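Local atomic coordinates of XRE family transcriptional regulator (Pseudomonas putida, PDB entry 6F8H), a protein that is the HigA-type antitoxin GraA, which probably neutralises the toxin GraT and, through its helix-turn-helix domain, is likely to bind DNA. Residues L36-T46 and M61-L69. Numbering follows the deposited sequence.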
loop_
_atom_site.group_PDB
_atom_site.type_symbol
_atom_site.label_atom_id
_atom_site.label_comp_id
_atom_site.label_asym_id
_atom_site.label_seq_id
_atom_site.Cartn_x
_atom_site.Cartn_y
_atom_site.Cartn_z
ATOM N N LEU A 36 10.529 -2.656 21.009
ATOM C CA LEU A 36 10.126 -3.103 19.671
ATOM C C LEU A 36 11.094 -2.579 18.618
ATOM O O LEU A 36 11.536 -3.326 17.729
ATOM C CB LEU A 36 8.694 -2.655 19.355
ATOM C CG LEU A 36 8.181 -3.089 17.994
ATOM C CD1 LEU A 36 8.231 -4.629 17.815
ATOM C CD2 LEU A 36 6.786 -2.544 17.761
ATOM N N ALA A 37 11.438 -1.294 18.739
ATOM C CA ALA A 37 12.369 -0.633 17.808
ATOM C C ALA A 37 13.718 -1.332 17.729
ATOM O O ALA A 37 14.245 -1.546 16.636
ATOM C CB ALA A 37 12.574 0.841 18.203
ATOM N N ARG A 38 14.293 -1.642 18.887
ATOM C CA ARG A 38 15.571 -2.345 18.914
ATOM C C ARG A 38 15.492 -3.681 18.157
ATOM O O ARG A 38 16.391 -4.011 17.373
ATOM C CB ARG A 38 16.038 -2.598 20.345
ATOM C CG ARG A 38 17.432 -3.258 20.394
ATOM C CD ARG A 38 17.844 -3.734 21.786
ATOM N NE ARG A 38 17.566 -2.726 22.813
ATOM C CZ ARG A 38 18.056 -2.755 24.051
ATOM N NH1 ARG A 38 18.878 -3.738 24.418
ATOM N NH2 ARG A 38 17.731 -1.799 24.917
ATOM N N ALA A 39 14.416 -4.442 18.376
ATOM C CA ALA A 39 14.286 -5.737 17.721
ATOM C C ALA A 39 14.038 -5.572 16.217
ATOM O O ALA A 39 14.530 -6.364 15.405
ATOM C CB ALA A 39 13.168 -6.565 18.374
ATOM N N LEU A 40 13.286 -4.537 15.849
ATOM C CA LEU A 40 13.040 -4.200 14.442
ATOM C C LEU A 40 14.271 -3.696 13.698
ATOM O O LEU A 40 14.300 -3.698 12.463
ATOM C CB LEU A 40 11.945 -3.139 14.331
ATOM C CG LEU A 40 10.517 -3.564 14.695
ATOM C CD1 LEU A 40 9.533 -2.377 14.599
ATOM C CD2 LEU A 40 10.080 -4.708 13.796
ATOM N N GLY A 41 15.280 -3.252 14.443
ATOM C CA GLY A 41 16.439 -2.604 13.847
ATOM C C GLY A 41 16.109 -1.228 13.272
ATOM O O GLY A 41 16.708 -0.813 12.293
ATOM N N VAL A 42 15.133 -0.539 13.861
ATOM C CA VAL A 42 14.763 0.818 13.441
ATOM C C VAL A 42 14.838 1.783 14.620
ATOM O O VAL A 42 15.047 1.380 15.760
ATOM C CB VAL A 42 13.316 0.902 12.836
ATOM C CG1 VAL A 42 13.127 -0.115 11.725
ATOM C CG2 VAL A 42 12.241 0.724 13.929
ATOM N N ALA A 43 14.654 3.063 14.324
ATOM C CA ALA A 43 14.695 4.112 15.337
ATOM C C ALA A 43 13.387 4.130 16.111
ATOM O O ALA A 43 12.336 3.901 15.538
ATOM C CB ALA A 43 14.952 5.477 14.683
ATOM N N THR A 44 13.455 4.410 17.406
ATOM C CA THR A 44 12.251 4.445 18.223
ATOM C C THR A 44 11.161 5.400 17.702
ATOM O O THR A 44 9.989 5.029 17.736
ATOM C CB THR A 44 12.585 4.791 19.691
ATOM O OG1 THR A 44 13.650 3.952 20.134
ATOM C CG2 THR A 44 11.377 4.557 20.602
ATOM N N PRO A 45 11.525 6.618 17.227
ATOM C CA PRO A 45 10.483 7.528 16.728
ATOM C C PRO A 45 9.616 6.948 15.615
ATOM O O PRO A 45 8.425 7.251 15.571
ATOM C CB PRO A 45 11.292 8.725 16.202
ATOM C CG PRO A 45 12.440 8.787 17.126
ATOM C CD PRO A 45 12.820 7.321 17.330
ATOM N N THR A 46 10.210 6.134 14.746
ATOM C CA THR A 46 9.459 5.446 13.700
ATOM C C THR A 46 8.354 4.575 14.313
ATOM O O THR A 46 7.190 4.669 13.920
ATOM C CB THR A 46 10.365 4.559 12.828
ATOM O OG1 THR A 46 11.521 5.300 12.404
ATOM C CG2 THR A 46 9.605 4.092 11.616
ATOM N N MET A 61 9.339 -1.764 6.515
ATOM C CA MET A 61 8.834 -1.952 7.871
ATOM C C MET A 61 8.025 -3.236 8.007
ATOM O O MET A 61 8.118 -3.948 8.996
ATOM C CB MET A 61 7.986 -0.756 8.284
ATOM C CG MET A 61 7.431 -0.863 9.676
ATOM S SD MET A 61 8.740 -0.961 10.912
ATOM C CE MET A 61 9.589 0.565 10.577
ATOM N N ALA A 62 7.248 -3.530 6.985
ATOM C CA ALA A 62 6.399 -4.709 6.995
ATOM C C ALA A 62 7.231 -6.006 7.008
ATOM O O ALA A 62 6.867 -6.967 7.670
ATOM C CB ALA A 62 5.483 -4.688 5.811
ATOM N N LEU A 63 8.334 -6.014 6.268
ATOM C CA LEU A 63 9.280 -7.130 6.291
ATOM C C LEU A 63 9.916 -7.289 7.669
ATOM O O LEU A 63 10.000 -8.407 8.202
ATOM C CB LEU A 63 10.371 -6.928 5.230
ATOM C CG LEU A 63 9.923 -7.035 3.768
ATOM C CD1 LEU A 63 11.069 -6.832 2.816
ATOM C CD2 LEU A 63 9.285 -8.395 3.541
ATOM N N ARG A 64 10.359 -6.166 8.240
ATOM C CA ARG A 64 10.928 -6.149 9.586
ATOM C C ARG A 64 9.923 -6.668 10.611
ATOM O O ARG A 64 10.263 -7.500 11.455
ATOM C CB ARG A 64 11.401 -4.725 9.954
ATOM C CG ARG A 64 12.571 -4.259 9.062
ATOM C CD ARG A 64 13.084 -2.850 9.348
ATOM N NE ARG A 64 14.262 -2.563 8.520
ATOM C CZ ARG A 64 15.507 -2.912 8.844
ATOM N NH1 ARG A 64 15.751 -3.522 9.993
ATOM N NH2 ARG A 64 16.510 -2.636 8.027
ATOM N N LEU A 65 8.680 -6.202 10.523
ATOM C CA LEU A 65 7.652 -6.639 11.484
ATOM C C LEU A 65 7.363 -8.147 11.376
ATOM O O LEU A 65 7.193 -8.843 12.389
ATOM C CB LEU A 65 6.367 -5.835 11.272
ATOM C CG LEU A 65 6.382 -4.394 11.817
ATOM C CD1 LEU A 65 5.313 -3.525 11.154
ATOM C CD2 LEU A 65 6.138 -4.445 13.296
ATOM N N SER A 66 7.309 -8.642 10.144
ATOM C CA SER A 66 7.012 -10.048 9.903
ATOM C C SER A 66 8.076 -10.957 10.532
ATOM O O SER A 66 7.756 -11.984 11.126
ATOM C CB SER A 66 6.916 -10.320 8.407
ATOM O OG SER A 66 8.178 -10.238 7.791
ATOM N N ILE A 67 9.346 -10.583 10.393
ATOM C CA ILE A 67 10.402 -11.345 11.041
ATOM C C ILE A 67 10.302 -11.209 12.546
ATOM O O ILE A 67 10.319 -12.196 13.273
ATOM C CB ILE A 67 11.809 -10.898 10.578
ATOM C CG1 ILE A 67 11.981 -11.215 9.100
ATOM C CG2 ILE A 67 12.877 -11.639 11.359
ATOM C CD1 ILE A 67 13.322 -10.828 8.569
ATOM N N CYS A 68 10.164 -9.972 13.001
ATOM C CA CYS A 68 10.217 -9.669 14.421
ATOM C C CYS A 68 9.046 -10.269 15.197
ATOM O O CYS A 68 9.226 -10.750 16.318
ATOM C CB CYS A 68 10.264 -8.146 14.624
ATOM S SG CYS A 68 10.335 -7.645 16.338
ATOM N N LEU A 69 7.854 -10.257 14.602
ATOM C CA LEU A 69 6.656 -10.665 15.340
ATOM C C LEU A 69 6.013 -11.946 14.814
ATOM O O LEU A 69 4.928 -12.313 15.269
ATOM C CB LEU A 69 5.606 -9.540 15.327
ATOM C CG LEU A 69 5.988 -8.160 15.855
ATOM C CD1 LEU A 69 4.913 -7.139 15.512
ATOM C CD2 LEU A 69 6.219 -8.207 17.363
#
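In the helix-turn-helix domain, the end of helix 33-40, the turn after it and the start of helix 44-51 pack against helix 59-69. L40 is the knob, set among M61, R64, L65 and C68. Its CD2 lies 3.5 Å from C68 CB, and its CD1 lies 4.0 Å from M61 SD. Beside it, A39 CB meets C68 SG at 3.7 Å. One turn earlier, L36 CD1 reaches L69 CD2, the two side chains crossing at about a right angle. The M61 chain bends at chi2 (61°) and chi3, which brings CE against both V42 CG1 (3.8 Å) and T46 CG2 (3.7 Å).

R64 is the polar link. Its extended chain runs past V42, with CD 3.6 Å from V42 CG1. NH1 donates to L40 O at 2.9 Å, with an N-H...O angle of 148°. The donor lies in the carbonyl plane. The oxygen sits at the guanidinium edge, tilted 15° out of its plane. G41 O lies over one face. A salt bridge from NE to D60 and a hydrogen bond from NH1 to S99 of the second subunit also hold this group. Helix 33-40 closes in a Schellman motif with G41 at positive phi. The core joining both helices of a helix-turn-helix to the following helix is typical of XRE-family domains.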